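Local atomic coordinates of precorrin-6Y C5,15-methyltransferase (Corynebacterium diphtheriae, PDB entry 3HM2), a protein that probably transfers methyl groups from S-adenosyl-L-methionine to a precorrin in adenosylcobalamin biosynthesis, represented here by its C-terminal methyltransferase domain. Residues A[29-34]-A[38-43]. Numbering follows the deposited sequence.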
loop_
_atom_site.group_PDB
_atom_site.type_symbol
_atom_site.label_atom_id
_atom_site.label_comp_id
_atom_site.label_asym_id
_atom_site.label_seq_id
_atom_site.Cartn_x
_atom_site.Cartn_y
_atom_site.Cartn_z
ATOM N N LEU A 29 9.830 20.403 23.030
ATOM C CA LEU A 29 8.630 19.879 22.371
ATOM C C LEU A 29 7.336 20.098 23.149
ATOM O O LEU A 29 7.286 19.766 24.328
ATOM C CB LEU A 29 8.747 18.373 22.109
ATOM C CG LEU A 29 7.452 17.761 21.548
ATOM C CD1 LEU A 29 7.244 18.156 20.086
ATOM C CD2 LEU A 29 7.443 16.268 21.686
ATOM N N TRP A 30 6.293 20.629 22.488
ATOM C CA TRP A 30 4.928 20.411 22.963
ATOM C C TRP A 30 4.427 19.131 22.324
ATOM O O TRP A 30 4.299 19.027 21.107
ATOM C CB TRP A 30 3.984 21.570 22.661
ATOM C CG TRP A 30 4.162 22.728 23.614
ATOM C CD1 TRP A 30 5.171 22.907 24.544
ATOM C CD2 TRP A 30 3.318 23.887 23.720
ATOM N NE1 TRP A 30 4.990 24.105 25.221
ATOM C CE2 TRP A 30 3.861 24.717 24.730
ATOM C CE3 TRP A 30 2.148 24.305 23.062
ATOM C CZ2 TRP A 30 3.289 25.938 25.064
ATOM C CZ3 TRP A 30 1.574 25.511 23.413
ATOM C CH2 TRP A 30 2.135 26.303 24.411
ATOM N N ASP A 31 4.139 18.141 23.163
ATOM C CA ASP A 31 3.530 16.899 22.702
ATOM C C ASP A 31 2.063 16.818 23.109
ATOM O O ASP A 31 1.744 16.525 24.261
ATOM C CB ASP A 31 4.295 15.692 23.250
ATOM C CG ASP A 31 3.405 14.481 23.452
ATOM O OD1 ASP A 31 2.330 14.420 22.820
ATOM O OD2 ASP A 31 3.780 13.590 24.243
ATOM N N ILE A 32 1.174 17.082 22.157
ATOM C CA ILE A 32 -0.240 17.268 22.459
ATOM C C ILE A 32 -1.086 16.159 21.841
ATOM O O ILE A 32 -0.870 15.765 20.696
ATOM C CB ILE A 32 -0.751 18.631 21.957
ATOM C CG1 ILE A 32 0.298 19.717 22.205
ATOM C CG2 ILE A 32 -2.066 18.989 22.631
ATOM C CD1 ILE A 32 0.353 20.772 21.121
ATOM N N GLY A 33 -2.050 15.661 22.608
ATOM C CA GLY A 33 -3.107 14.831 22.061
ATOM C C GLY A 33 -2.871 13.354 22.306
ATOM O O GLY A 33 -2.155 12.975 23.233
ATOM N N GLY A 34 -3.478 12.516 21.471
ATOM C CA GLY A 34 -3.534 11.090 21.729
ATOM C C GLY A 34 -2.291 10.577 22.429
ATOM O O GLY A 34 -1.170 10.816 21.979
ATOM N N SER A 38 4.147 9.377 24.841
ATOM C CA SER A 38 4.877 8.454 23.980
ATOM C C SER A 38 6.052 9.147 23.299
ATOM O O SER A 38 7.194 8.699 23.399
ATOM C CB SER A 38 3.944 7.847 22.931
ATOM O OG SER A 38 3.093 6.872 23.507
ATOM N N ILE A 39 5.763 10.244 22.605
ATOM C CA ILE A 39 6.778 10.953 21.836
ATOM C C ILE A 39 7.693 11.765 22.748
ATOM O O ILE A 39 8.853 12.014 22.417
ATOM C CB ILE A 39 6.144 11.893 20.794
ATOM C CG1 ILE A 39 5.082 11.150 19.981
ATOM C CG2 ILE A 39 7.211 12.474 19.879
ATOM C CD1 ILE A 39 5.474 10.909 18.540
ATOM N N ALA A 40 7.164 12.174 23.896
ATOM C CA ALA A 40 7.862 13.107 24.772
ATOM C C ALA A 40 9.050 12.438 25.455
ATOM O O ALA A 40 10.165 12.960 25.435
ATOM C CB ALA A 40 6.905 13.680 25.806
ATOM N N ILE A 41 8.803 11.281 26.061
ATOM C CA ILE A 41 9.813 10.609 26.869
ATOM C C ILE A 41 10.900 9.993 25.993
ATOM O O ILE A 41 12.029 9.789 26.439
ATOM C CB ILE A 41 9.192 9.509 27.749
ATOM C CG1 ILE A 41 8.382 10.130 28.888
ATOM C CG2 ILE A 41 10.273 8.590 28.297
ATOM C CD1 ILE A 41 6.893 9.885 28.785
ATOM N N GLU A 42 10.551 9.699 24.745
ATOM C CA GLU A 42 11.534 9.280 23.753
ATOM C C GLU A 42 12.292 10.478 23.189
ATOM O O GLU A 42 13.521 10.468 23.117
ATOM C CB GLU A 42 10.857 8.506 22.620
ATOM C CG GLU A 42 11.807 8.049 21.526
ATOM C CD GLU A 42 13.055 7.390 22.077
ATOM O OE1 GLU A 42 12.928 6.512 22.956
ATOM O OE2 GLU A 42 14.166 7.749 21.632
ATOM N N TRP A 43 11.552 11.507 22.792
ATOM C CA TRP A 43 12.146 12.779 22.437
ATOM C C TRP A 43 13.179 13.120 23.505
ATOM O O TRP A 43 14.301 13.485 23.192
ATOM C CB TRP A 43 11.025 13.833 22.366
ATOM C CG TRP A 43 11.444 15.317 22.412
ATOM C CD1 TRP A 43 11.891 16.019 23.511
ATOM C CD2 TRP A 43 11.398 16.274 21.328
ATOM N NE1 TRP A 43 12.148 17.331 23.170
ATOM C CE2 TRP A 43 11.856 17.512 21.841
ATOM C CE3 TRP A 43 11.029 16.199 19.978
ATOM C CZ2 TRP A 43 11.951 18.659 21.047
ATOM C CZ3 TRP A 43 11.129 17.340 19.196
ATOM C CH2 TRP A 43 11.584 18.549 19.732
#
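Asp31 OD2 reaches the first turn of residues 38-43, where it lies 3.5 Å from Ala40 CB and 3.7 Å from Ala40 N. The same oxygen takes a weak hydrogen bond from the backbone N of Gly37, in the turn between strand and helix, and its negative charge would probably be welcome near the N-terminal end of the helix. The carboxylate of Asp31 extends from near the end of strand 27-32 to the side of Ala40. The other half of the contact is apolar. Leu29 CB sits over one face of the Trp43 indole in a CH-pi contact, 3.3 Å from the centroid of the six-membered ring and only 15° off its normal. Leu29 CB comes nearest to Trp43 CE2, at 3.2 Å, a tight fit. CG of Leu29 stands anti to the backbone N (chi1 174°), which carries Leu29 CD2 to the CD2-CE3 side of the indole, 4.0 Å from Trp43 CD2, and on toward Ile39 CG2 at 4.2 Å. Beyond this pair, Ile39 packs on Ala17, Ile18 and Leu21 of helix 9-21, while Trp43 also touches Ala52 and Val97 of the two strands flanking 27-32. Strand and helix segments run nearly antiparallel, at 153°, with their axes 8.3 Å apart. This is the first strand-turn-helix of a beta-alpha-beta unit, with a glycine-rich turn consistent with the GxGxxA pattern of Rossmann-like, S-adenosyl-L-methionine-dependent methyltransferases.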